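Side-chain contacts in beta-fructofuranosidase (PDB 3WPU), which belongs to the levansucrase and invertase family, whose members are built on a five-bladed beta-propeller: residues A[38-43]-A[49-54]; A[55-60]-A[431-436]; A[341-346]-A[456-461]; A[366-371]-A[415-420]; A[391-396]-A[467-472]. All blocks are in the same frame, centred on the assembly; numbering follows the deposited sequence.

Contacts 1 and 2 involve the long loop between helix 30-38 and strand 72-81. Contact 1 folds that loop back on itself and comes first along the chain, closing before contact 2 opens, their centres about 17 Å apart. Contact 2 carries the same loop to strand 430-434. Contact 4, which sets the start of strand 369-375 against the loop before strand 423-425, is nested inside the span that contact 2 closes, their centres about 7 Å apart. Contacts 3 and 5 bring the sheet containing strands 340-345, 369-375 and 391-394 against that of strands 430-434, 454-458 and 467-469, consistent with blades of a five-bladed beta-propeller. Segments far apart in sequence are thereby tied into one compact body.

Contact 1: A[38-43]-A[49-54]; sequences RMSDPT and NSMPAS
Ser40 and Ser50 meet hydroxyl to hydroxyl, their OG atoms 2.7 Å apart in a hydrogen bond that either could donate. Ser50 OG is also bonded to Leu399 N and Thr397 O, so small hydroxyl residues suit this buried polar spot. Beside them Asp41 N gives its hydrogen to Ser50 O (2.8 Å). A water bridges Ser50 O and Met39 O, a second link between the two backbones.

Met51 can be followed outward. Its CB packs on Thr56 OG1 at 3.6 Å. Bends at chi2 (-51°) and chi3 (-72°) then fold the chain back toward 38-43, which brings SD to 3.8 Å from Ser40 CB. CE ends 4.0 Å from Met39 CE, and it also touches Leu391 and Pro367. The flexible, unbranched thioether fits such an irregular surface. Met39 CE turns to Pro52 as well, lying 4.0 Å from its CD, with the two side chains at about a right angle.

Both segments belong to the loop between helix 30-38 and strand 72-81; Met51 reaches from it to strand 391-394, while Ser54 joins Val469 of strand 467-469 by a backbone bond.

Contact 2: A[55-60]-A[431-436]; sequences VTMPTV and VQSFID
The backbones carrying Val60 and Ile435 stay well apart, 8.7 Å between their CA atoms, and those of Met57 and Val431 are 9.7 Å apart, too far for backbone pairing, so side chains alone span the gap. No hydrogen bond crosses it. Met57 spans the gap with a fully extended chain: CG stands opposite the backbone N (chi1 -169°) and the torsions beyond it stay extended, carrying CE to 3.6 Å from Ser433 OG. A long, unbranched residue suits that reach, and a small serine on the other side admits the methyl. Ser433 OG sits between its own backbone N and carbonyl carbon (chi1 59°), a position that turns it to meet Met57.

Strand 430-434 is an inner strand of a four-stranded antiparallel sheet, probably one blade of the family's beta-propeller, and the loop 55-60 runs over one side of it. Neighbours close in along Met57: Ala420, Gln419, His423 and Leu393 all touch its side chain.

Farther along, Val60 CG1 meets Ile435 CD1 at 4.1 Å, a purely apolar touch between two side chains that slant across one another. Ile435 begins with its CB pointing along the gap, and it is the long CG1 branch that brings CD1 over to Val60. The loop is held close by Gln419, whose side-chain amide bonds Val60 N and Pro58 O.

Contact 3: A[341-346]-A[456-461]; sequences QIYFKD and MDIGVG
Two antiparallel sheets approach each other where Tyr343 and Lys345 of strand 340-345 face Ile458 at the end of strand 454-458. In a beta strand alternate residues lie on the same side, so Tyr343 and Lys345 both point toward the other sheet, and Ile458 points back between them. CD1 of Ile458 comes to 3.6 Å from Tyr343 CE2, approaching the ring obliquely, and lies a little farther, 4.0 Å, from Tyr343 CZ. The branched isoleucine serves both neighbours: CG1 carries CD1 to the tyrosine, while CG2 lies 4.1 Å from Lys345 CD.

The two sheets are consistent with neighbouring blades of a beta-propeller, packed here through side chains. Tyr350 of the adjacent strand 348-355 touches both Lys345 and Ile458.

Lysine suits its place through its two halves. The aliphatic part is extended, with CG opposite the backbone N (chi1 -177°), and lies against Ile458; the bend at the last torsion swings NZ round to Ile458 O, a 2.9 Å hydrogen bond whose donor is tilted 27° from the carbonyl plane. NZ also forms a salt bridge to Asp346 OD2 at 2.8 Å. Gly459 takes the positive phi with which the chain leaves the strand.

Contact 4: A[366-371]-A[415-420]; sequences GPEGVY and PGHFQA
Glu368 presses its side chain onto the His417-Phe418 peptide, the tight part of the contact. Its CG lies 3.4 Å from His417 O. The bend at chi2 (-89°) then lays the carboxylate beside Phe418, where OE2 meets the rim near the ring plane, 3.6 Å from CE1. The carboxylate and ring planes are turned 67° against each other. An aromatic C-H edge carries a slight positive charge, so it suits a carboxylate oxygen better than a ring face would.

On the looser side the segments meet through waters. Water 3 accepts from Glu368 N (2.8 Å) and donates to His417 O (2.9 Å), sitting over the centre of the imidazole. Water 2 lies between Glu368 OE1 and Ala420 O. Asn395 ND2 is a further donor to both carbonyls.

The type I turn from Gly416 to Gln419 presents His417 and Phe418 to the start of strand 369-375, in the antiparallel sheet shared with strands 348-355 and 391-394. Gly369 opens that strand with backbone angles that call for glycine.

The carboxylate is held from outside the two segments: OE1 bonds His356 ND1 and OE2 bonds Arg357 N. His417 NE2 is hydrogen-bonded to NH1 of that same arginine.

Contact 5: A[391-396]-A[467-472]; sequences LALGNP and TAVDYS
Thr467 OG1 has two partners: water 4 donates to it at 2.7 Å, and Asn386 OD1 bonds it from outside the two segments. The same water donates to Ala392 O, also at 2.7 Å, so a single molecule links a side-chain hydroxyl to a backbone carbonyl that stands too far off for a direct bond. Ala392 and Leu393 both face Val370 in a classic beta bulge, at the corner where strand 391-394 turns. Strand 467-469 is an edge strand of a second antiparallel sheet, that of strands 430-434 and 454-458, so the contact joins what are probably two propeller blades.

Threonine fits because its hydroxyl can reach the water. With chi1 at 68°, OG1 lies between the backbone N and the carbonyl carbon, facing the bulge; its distance to Ala392 CB is 4.0 Å. The small alanine side chain suits this close approach, 6.4 Å between the CA atoms of Ala392 and Thr467.

Next along, Leu393 and Val469 carry the apolar part. CD1 of Leu393 meets Val469 CG2 at 3.4 Å, closer than is usual for two methyls, the side chains standing at about a right angle. Leu393 also packs on Val454 and His423. The other branch of Val469 is used as well: its CG1 lies over one face of the Tyr471 ring, 3.5 Å above the plane and offset toward the rim.

Contact 1: A[38-43]-A[49-54]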
# COMPACT_ATOMS: atom_id res chain seq x y z
N ARG A 38 0.28 21.81 13.86
CA ARG A 38 1.34 22.40 14.68
C ARG A 38 2.69 22.35 13.99
O ARG A 38 3.53 23.20 14.22
CB ARG A 38 1.43 21.69 16.04
CG ARG A 38 0.18 21.82 16.89
CD ARG A 38 0.35 21.20 18.28
NE ARG A 38 1.27 21.97 19.11
CZ ARG A 38 1.92 21.50 20.18
NH1 ARG A 38 1.77 20.23 20.55
NH2 ARG A 38 2.74 22.28 20.87
N MET A 39 2.91 21.31 13.17
CA MET A 39 4.17 21.09 12.51
C MET A 39 4.31 21.97 11.27
O MET A 39 5.40 22.10 10.75
CB MET A 39 4.29 19.63 12.10
CG MET A 39 4.36 18.62 13.24
SD MET A 39 3.90 16.96 12.68
CE MET A 39 4.55 17.16 11.01
N SER A 40 3.20 22.56 10.83
CA SER A 40 3.20 23.33 9.59
C SER A 40 3.68 24.75 9.85
O SER A 40 3.45 25.30 10.93
CB SER A 40 1.79 23.35 9.00
OG SER A 40 1.72 24.08 7.78
N ASP A 41 4.33 25.34 8.85
CA ASP A 41 4.91 26.67 8.96
C ASP A 41 3.89 27.67 8.46
O ASP A 41 3.60 27.67 7.27
CB ASP A 41 6.18 26.75 8.11
CG ASP A 41 6.82 28.14 8.13
OD1 ASP A 41 6.27 29.09 8.74
OD2 ASP A 41 7.91 28.26 7.51
N PRO A 42 3.34 28.52 9.35
CA PRO A 42 2.28 29.42 8.92
C PRO A 42 2.76 30.51 7.98
O PRO A 42 1.93 31.16 7.36
CB PRO A 42 1.75 30.01 10.24
CG PRO A 42 2.88 29.87 11.19
CD PRO A 42 3.61 28.63 10.79
N THR A 43 4.08 30.70 7.87
CA THR A 43 4.65 31.73 7.01
C THR A 43 4.97 31.26 5.59
O THR A 43 5.38 32.09 4.77
CB THR A 43 5.95 32.34 7.61
OG1 THR A 43 7.03 31.39 7.57
CG2 THR A 43 5.72 32.79 9.05
N ASN A 49 6.23 24.47 0.08
CA ASN A 49 5.93 23.48 1.13
C ASN A 49 5.93 24.12 2.52
O ASN A 49 6.84 24.89 2.85
CB ASN A 49 7.01 22.40 1.06
CG ASN A 49 6.75 21.25 2.00
OD1 ASN A 49 5.62 20.93 2.34
ND2 ASN A 49 7.82 20.61 2.40
N SER A 50 4.91 23.81 3.32
CA SER A 50 4.84 24.27 4.71
C SER A 50 5.20 23.19 5.73
O SER A 50 5.26 23.50 6.92
CB SER A 50 3.45 24.82 5.04
OG SER A 50 2.45 23.81 5.16
N MET A 51 5.38 21.96 5.27
CA MET A 51 5.63 20.82 6.18
C MET A 51 7.12 20.61 6.36
O MET A 51 7.92 21.04 5.52
CB MET A 51 4.96 19.54 5.63
CG MET A 51 3.45 19.64 5.43
SD MET A 51 2.54 20.25 6.85
CE MET A 51 2.62 18.85 7.98
N PRO A 52 7.52 19.94 7.44
CA PRO A 52 8.95 19.76 7.66
C PRO A 52 9.57 18.87 6.59
O PRO A 52 8.95 17.90 6.13
CB PRO A 52 9.02 19.08 9.04
CG PRO A 52 7.75 19.49 9.71
CD PRO A 52 6.74 19.49 8.60
N ALA A 53 10.79 19.20 6.19
CA ALA A 53 11.45 18.48 5.10
C ALA A 53 11.65 17.01 5.44
O ALA A 53 11.54 16.14 4.57
CB ALA A 53 12.79 19.13 4.76
N SER A 54 11.85 16.73 6.72
CA SER A 54 12.13 15.35 7.14
C SER A 54 10.95 14.39 6.98
O SER A 54 11.13 13.18 7.03
CB SER A 54 12.64 15.30 8.58
OG SER A 54 11.64 15.75 9.48
O HOH W 1 7.37 23.13 8.89

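Contact 2: A[55-60]-A[431-436]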
# COMPACT_ATOMS: atom_id res chain seq x y z
N VAL A 55 9.74 14.92 6.85
CA VAL A 55 8.56 14.09 6.66
C VAL A 55 7.83 14.44 5.36
O VAL A 55 6.64 14.12 5.19
CB VAL A 55 7.61 14.18 7.88
CG1 VAL A 55 8.25 13.57 9.11
CG2 VAL A 55 7.11 15.59 8.12
N THR A 56 8.55 15.10 4.46
CA THR A 56 8.06 15.42 3.13
C THR A 56 8.83 14.65 2.04
O THR A 56 10.06 14.64 2.01
CB THR A 56 8.18 16.94 2.86
OG1 THR A 56 7.38 17.66 3.80
CG2 THR A 56 7.73 17.29 1.45
N MET A 57 8.09 14.02 1.14
CA MET A 57 8.69 13.32 -0.00
C MET A 57 9.46 14.29 -0.89
O MET A 57 8.94 15.36 -1.18
CB MET A 57 7.59 12.67 -0.84
CG MET A 57 8.09 11.71 -1.90
SD MET A 57 6.71 10.97 -2.81
CE MET A 57 7.62 10.15 -4.14
N PRO A 58 10.66 13.91 -1.34
CA PRO A 58 11.37 14.70 -2.35
C PRO A 58 10.50 15.01 -3.53
O PRO A 58 9.67 14.19 -3.94
CB PRO A 58 12.55 13.81 -2.74
CG PRO A 58 12.79 12.94 -1.53
CD PRO A 58 11.46 12.77 -0.85
N THR A 59 10.66 16.23 -4.07
CA THR A 59 9.82 16.71 -5.13
C THR A 59 10.10 15.98 -6.44
O THR A 59 11.26 15.87 -6.87
CB THR A 59 10.03 18.23 -5.28
OG1 THR A 59 9.59 18.91 -4.08
CG2 THR A 59 9.26 18.80 -6.46
N VAL A 60 9.05 15.44 -7.05
CA VAL A 60 9.15 14.66 -8.28
C VAL A 60 9.16 15.61 -9.47
O VAL A 60 8.31 16.48 -9.54
CB VAL A 60 7.98 13.69 -8.41
CG1 VAL A 60 8.04 12.91 -9.70
CG2 VAL A 60 8.05 12.70 -7.24
N VAL A 431 10.55 3.44 -0.60
CA VAL A 431 9.13 3.69 -0.75
C VAL A 431 8.83 3.92 -2.22
O VAL A 431 9.40 4.83 -2.85
CB VAL A 431 8.65 4.90 0.08
CG1 VAL A 431 7.14 5.07 -0.11
CG2 VAL A 431 9.02 4.73 1.57
N GLN A 432 7.97 3.07 -2.78
CA GLN A 432 7.52 3.22 -4.17
C GLN A 432 6.10 3.78 -4.15
O GLN A 432 5.37 3.58 -3.21
CB GLN A 432 7.58 1.90 -4.93
CG GLN A 432 6.79 0.73 -4.33
CD GLN A 432 5.44 0.48 -4.95
OE1 GLN A 432 4.88 1.34 -5.67
NE2 GLN A 432 4.89 -0.69 -4.68
N SER A 433 5.74 4.53 -5.19
CA SER A 433 4.43 5.19 -5.25
C SER A 433 4.14 5.50 -6.72
O SER A 433 5.06 5.43 -7.52
CB SER A 433 4.47 6.51 -4.46
OG SER A 433 5.44 7.42 -4.95
N PHE A 434 2.88 5.81 -7.05
CA PHE A 434 2.54 6.23 -8.41
C PHE A 434 2.27 7.70 -8.43
O PHE A 434 1.80 8.30 -7.47
CB PHE A 434 1.36 5.42 -8.98
CG PHE A 434 -0.00 5.94 -8.57
CD1 PHE A 434 -0.65 6.93 -9.28
CD2 PHE A 434 -0.63 5.46 -7.43
CE1 PHE A 434 -1.90 7.41 -8.89
CE2 PHE A 434 -1.87 5.93 -7.02
CZ PHE A 434 -2.50 6.93 -7.74
N ILE A 435 2.45 8.28 -9.61
CA ILE A 435 2.20 9.70 -9.82
C ILE A 435 0.75 9.98 -10.22
O ILE A 435 0.22 9.35 -11.16
CB ILE A 435 3.09 10.22 -10.96
CG1 ILE A 435 4.57 10.09 -10.60
CG2 ILE A 435 2.76 11.68 -11.27
CD1 ILE A 435 5.54 10.41 -11.72
N ASP A 436 0.10 10.90 -9.52
CA ASP A 436 -1.28 11.20 -9.83
C ASP A 436 -1.26 12.46 -10.67
O ASP A 436 -1.55 12.40 -11.87
CB ASP A 436 -2.14 11.35 -8.58
CG ASP A 436 -3.63 11.45 -8.90
OD1 ASP A 436 -4.00 11.64 -10.08
OD2 ASP A 436 -4.42 11.38 -7.96

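Contact 3: A[341-346]-A[456-461]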
# COMPACT_ATOMS: atom_id res chain seq x y z
N GLN A 341 -0.22 -1.70 5.68
CA GLN A 341 0.75 -2.79 5.77
C GLN A 341 1.40 -2.74 7.13
O GLN A 341 1.46 -1.71 7.77
CB GLN A 341 1.84 -2.69 4.70
CG GLN A 341 2.60 -1.37 4.75
CD GLN A 341 3.62 -1.20 3.64
OE1 GLN A 341 3.50 -0.25 2.83
NE2 GLN A 341 4.64 -2.07 3.60
N ILE A 342 1.89 -3.91 7.57
CA ILE A 342 2.65 -4.05 8.79
C ILE A 342 4.09 -4.37 8.40
O ILE A 342 4.35 -5.29 7.62
CB ILE A 342 2.09 -5.17 9.67
CG1 ILE A 342 0.64 -4.87 10.08
CG2 ILE A 342 2.97 -5.34 10.88
CD1 ILE A 342 0.47 -3.78 11.08
N TYR A 343 4.99 -3.57 8.95
CA TYR A 343 6.42 -3.58 8.66
C TYR A 343 7.14 -3.76 9.97
O TYR A 343 6.92 -3.00 10.91
CB TYR A 343 6.76 -2.23 8.03
CG TYR A 343 8.17 -2.01 7.57
CD1 TYR A 343 8.51 -2.16 6.22
CD2 TYR A 343 9.17 -1.58 8.45
CE1 TYR A 343 9.80 -1.94 5.78
CE2 TYR A 343 10.46 -1.34 8.01
CZ TYR A 343 10.76 -1.51 6.67
OH TYR A 343 12.05 -1.27 6.19
N PHE A 344 7.97 -4.80 10.05
CA PHE A 344 8.58 -5.16 11.30
C PHE A 344 10.02 -4.68 11.34
O PHE A 344 10.80 -4.89 10.40
CB PHE A 344 8.52 -6.67 11.49
CG PHE A 344 7.12 -7.20 11.61
CD1 PHE A 344 6.38 -7.01 12.78
CD2 PHE A 344 6.53 -7.87 10.55
CE1 PHE A 344 5.09 -7.50 12.89
CE2 PHE A 344 5.24 -8.37 10.66
CZ PHE A 344 4.52 -8.19 11.83
N LYS A 345 10.37 -4.01 12.43
CA LYS A 345 11.72 -3.49 12.61
C LYS A 345 12.05 -3.33 14.09
O LYS A 345 11.25 -2.78 14.87
CB LYS A 345 11.86 -2.14 11.88
CG LYS A 345 13.28 -1.59 11.98
CD LYS A 345 13.43 -0.33 11.15
CE LYS A 345 14.85 0.21 11.16
NZ LYS A 345 15.22 0.79 12.47
N ASP A 346 13.22 -3.85 14.48
CA ASP A 346 13.76 -3.64 15.84
C ASP A 346 12.77 -3.99 16.95
O ASP A 346 12.66 -3.27 17.96
CB ASP A 346 14.27 -2.20 15.98
CG ASP A 346 15.46 -1.92 15.09
OD1 ASP A 346 16.17 -2.88 14.73
OD2 ASP A 346 15.68 -0.75 14.72
N MET A 456 13.10 6.31 3.24
CA MET A 456 12.65 6.84 4.49
C MET A 456 13.34 6.05 5.58
O MET A 456 13.19 4.83 5.65
CB MET A 456 11.12 6.68 4.60
CG MET A 456 10.53 7.20 5.89
SD MET A 456 8.74 7.00 5.94
CE MET A 456 8.58 5.21 5.79
N ASP A 457 14.12 6.74 6.41
CA ASP A 457 14.78 6.08 7.55
C ASP A 457 13.82 5.97 8.71
O ASP A 457 13.24 6.96 9.16
CB ASP A 457 16.05 6.82 7.91
CG ASP A 457 17.09 6.73 6.80
OD1 ASP A 457 17.04 5.76 6.00
OD2 ASP A 457 17.95 7.62 6.73
N ILE A 458 13.67 4.75 9.21
CA ILE A 458 12.67 4.46 10.23
C ILE A 458 13.37 4.25 11.56
O ILE A 458 14.25 3.41 11.68
CB ILE A 458 11.84 3.21 9.84
CG1 ILE A 458 11.07 3.48 8.54
CG2 ILE A 458 10.90 2.83 10.98
CD1 ILE A 458 10.49 2.26 7.87
N GLY A 459 13.00 5.06 12.55
CA GLY A 459 13.59 5.00 13.89
C GLY A 459 14.87 5.77 14.11
O GLY A 459 15.85 5.23 14.62
N VAL A 460 14.84 7.05 13.82
CA VAL A 460 16.02 7.92 13.80
C VAL A 460 16.52 8.26 15.19
O VAL A 460 15.74 8.53 16.10
CB VAL A 460 15.69 9.21 13.03
CG1 VAL A 460 16.77 10.27 13.22
CG2 VAL A 460 15.51 8.88 11.56
N GLY A 461 17.84 8.25 15.35
CA GLY A 461 18.48 8.64 16.60
C GLY A 461 18.12 7.76 17.78
O GLY A 461 18.07 8.22 18.92

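Contact 4: A[366-371]-A[415-420]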
# COMPACT_ATOMS: atom_id res chain seq x y z
N GLY A 366 -4.05 17.77 6.60
CA GLY A 366 -2.73 17.19 6.47
C GLY A 366 -2.42 16.89 5.02
O GLY A 366 -3.33 16.90 4.19
N PRO A 367 -1.16 16.55 4.73
CA PRO A 367 -0.78 16.25 3.36
C PRO A 367 -1.31 14.93 2.85
O PRO A 367 -1.56 13.99 3.63
CB PRO A 367 0.76 16.20 3.42
CG PRO A 367 1.08 15.88 4.84
CD PRO A 367 -0.01 16.48 5.66
N GLU A 368 -1.40 14.80 1.55
CA GLU A 368 -1.50 13.48 0.92
C GLU A 368 -0.28 12.65 1.28
O GLU A 368 0.82 13.19 1.32
CB GLU A 368 -1.45 13.63 -0.60
CG GLU A 368 -2.58 14.45 -1.19
CD GLU A 368 -3.82 13.65 -1.54
OE1 GLU A 368 -3.71 12.57 -2.14
OE2 GLU A 368 -4.94 14.11 -1.27
N GLY A 369 -0.43 11.36 1.58
CA GLY A 369 0.74 10.50 1.69
C GLY A 369 0.70 9.47 2.79
O GLY A 369 -0.38 9.02 3.17
N VAL A 370 1.88 9.12 3.26
CA VAL A 370 2.04 8.01 4.19
C VAL A 370 1.93 8.46 5.63
O VAL A 370 2.68 9.33 6.09
CB VAL A 370 3.44 7.34 4.03
CG1 VAL A 370 3.53 6.14 4.98
CG2 VAL A 370 3.68 6.95 2.59
N TYR A 371 1.06 7.76 6.36
CA TYR A 371 0.91 7.93 7.79
C TYR A 371 1.36 6.62 8.41
O TYR A 371 1.25 5.56 7.78
CB TYR A 371 -0.54 8.31 8.13
CG TYR A 371 -0.82 9.72 7.64
CD1 TYR A 371 -1.15 9.95 6.33
CD2 TYR A 371 -0.66 10.81 8.50
CE1 TYR A 371 -1.37 11.24 5.86
CE2 TYR A 371 -0.86 12.10 8.04
CZ TYR A 371 -1.18 12.31 6.72
OH TYR A 371 -1.38 13.63 6.31
N PRO A 415 2.97 22.52 -6.43
CA PRO A 415 2.65 21.70 -7.61
C PRO A 415 2.94 20.19 -7.50
O PRO A 415 2.60 19.42 -8.38
CB PRO A 415 3.50 22.33 -8.73
CG PRO A 415 4.58 23.07 -8.03
CD PRO A 415 3.98 23.56 -6.73
N GLY A 416 3.50 19.80 -6.37
CA GLY A 416 3.72 18.39 -6.02
C GLY A 416 2.72 17.84 -5.02
O GLY A 416 2.90 16.73 -4.52
N HIS A 417 1.67 18.60 -4.71
CA HIS A 417 0.66 18.21 -3.71
C HIS A 417 0.06 16.83 -4.00
O HIS A 417 -0.26 16.11 -3.05
CB HIS A 417 -0.46 19.25 -3.73
CG HIS A 417 -1.39 19.21 -2.56
ND1 HIS A 417 -2.56 18.49 -2.58
CD2 HIS A 417 -1.39 19.91 -1.41
CE1 HIS A 417 -3.23 18.71 -1.45
NE2 HIS A 417 -2.54 19.57 -0.73
N PHE A 418 -0.06 16.46 -5.26
CA PHE A 418 -0.60 15.17 -5.66
C PHE A 418 0.41 14.31 -6.42
O PHE A 418 0.04 13.44 -7.22
CB PHE A 418 -1.85 15.37 -6.52
CG PHE A 418 -2.93 16.17 -5.84
CD1 PHE A 418 -3.63 15.64 -4.75
CD2 PHE A 418 -3.29 17.43 -6.30
CE1 PHE A 418 -4.65 16.34 -4.14
CE2 PHE A 418 -4.31 18.14 -5.68
CZ PHE A 418 -4.97 17.61 -4.59
N GLN A 419 1.70 14.54 -6.20
CA GLN A 419 2.75 13.92 -7.01
C GLN A 419 2.84 12.43 -6.83
O GLN A 419 3.42 11.75 -7.67
CB GLN A 419 4.13 14.53 -6.73
CG GLN A 419 4.67 14.20 -5.33
CD GLN A 419 6.05 14.78 -5.08
OE1 GLN A 419 6.47 15.75 -5.72
NE2 GLN A 419 6.77 14.16 -4.18
N ALA A 420 2.33 11.94 -5.70
CA ALA A 420 2.50 10.55 -5.31
C ALA A 420 1.28 10.06 -4.53
O ALA A 420 0.70 10.81 -3.72
CB ALA A 420 3.76 10.40 -4.47
O HOH W 2 -1.72 12.36 -4.03
O HOH W 3 -0.63 16.75 -0.23

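Contact 5: A[391-396]-A[467-472]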
# COMPACT_ATOMS: atom_id res chain seq x y z
N LEU A 391 2.24 11.50 10.64
CA LEU A 391 2.82 11.71 9.33
C LEU A 391 4.22 11.13 9.22
O LEU A 391 5.08 11.48 10.01
CB LEU A 391 2.89 13.19 9.00
CG LEU A 391 3.39 13.60 7.61
CD1 LEU A 391 2.56 12.96 6.53
CD2 LEU A 391 3.39 15.10 7.53
N ALA A 392 4.43 10.30 8.19
CA ALA A 392 5.74 9.77 7.85
C ALA A 392 6.27 10.33 6.51
O ALA A 392 7.44 10.68 6.40
CB ALA A 392 5.72 8.27 7.81
N LEU A 393 5.42 10.41 5.50
CA LEU A 393 5.90 10.84 4.19
C LEU A 393 4.80 11.55 3.41
O LEU A 393 4.03 10.91 2.68
CB LEU A 393 6.45 9.66 3.38
CG LEU A 393 7.23 9.99 2.10
CD1 LEU A 393 8.59 10.53 2.46
CD2 LEU A 393 7.38 8.77 1.21
N GLY A 394 4.73 12.87 3.57
CA GLY A 394 3.74 13.70 2.92
C GLY A 394 4.21 14.29 1.62
O GLY A 394 5.39 14.62 1.44
N ASN A 395 3.30 14.39 0.67
CA ASN A 395 3.63 15.17 -0.52
C ASN A 395 3.93 16.60 -0.10
O ASN A 395 3.43 17.09 0.92
CB ASN A 395 2.51 15.11 -1.52
CG ASN A 395 2.35 13.74 -2.15
OD1 ASN A 395 3.25 12.89 -2.10
ND2 ASN A 395 1.20 13.51 -2.76
N PRO A 396 4.74 17.32 -0.92
CA PRO A 396 4.98 18.71 -0.57
C PRO A 396 3.65 19.44 -0.64
O PRO A 396 2.91 19.27 -1.61
CB PRO A 396 5.95 19.20 -1.65
CG PRO A 396 6.15 18.10 -2.61
CD PRO A 396 5.59 16.84 -2.03
N THR A 467 10.82 9.20 12.08
CA THR A 467 11.31 8.84 10.77
C THR A 467 11.87 10.09 10.11
O THR A 467 11.56 11.21 10.53
CB THR A 467 10.19 8.28 9.85
OG1 THR A 467 9.24 9.31 9.52
CG2 THR A 467 9.48 7.14 10.49
N ALA A 468 12.71 9.90 9.09
CA ALA A 468 13.30 11.01 8.36
C ALA A 468 13.61 10.60 6.95
O ALA A 468 14.25 9.57 6.70
CB ALA A 468 14.59 11.50 9.03
N VAL A 469 13.26 11.45 6.01
CA VAL A 469 13.60 11.22 4.63
C VAL A 469 15.11 11.32 4.44
O VAL A 469 15.76 12.21 5.01
CB VAL A 469 12.91 12.27 3.76
CG1 VAL A 469 13.46 12.28 2.33
CG2 VAL A 469 11.40 11.98 3.73
N ASP A 470 15.65 10.39 3.66
CA ASP A 470 17.08 10.39 3.34
C ASP A 470 17.29 11.16 2.04
O ASP A 470 17.14 10.62 0.96
CB ASP A 470 17.63 8.97 3.24
CG ASP A 470 19.12 8.95 2.96
OD1 ASP A 470 19.73 10.05 2.89
OD2 ASP A 470 19.67 7.84 2.79
N TYR A 471 17.66 12.43 2.18
CA TYR A 471 17.93 13.29 1.02
C TYR A 471 19.30 13.01 0.35
O TYR A 471 19.61 13.62 -0.68
CB TYR A 471 17.77 14.75 1.40
CG TYR A 471 16.34 15.20 1.56
CD1 TYR A 471 15.59 15.59 0.45
CD2 TYR A 471 15.72 15.22 2.81
CE1 TYR A 471 14.27 16.01 0.58
CE2 TYR A 471 14.42 15.64 2.95
CZ TYR A 471 13.70 16.03 1.85
OH TYR A 471 12.39 16.46 2.01
N SER A 472 20.09 12.09 0.90
CA SER A 472 21.36 11.70 0.29
C SER A 472 21.17 10.55 -0.69
O SER A 472 22.08 10.19 -1.43
CB SER A 472 22.39 11.32 1.35
OG SER A 472 22.03 10.10 1.98
O HOH W 4 10.04 10.55 7.27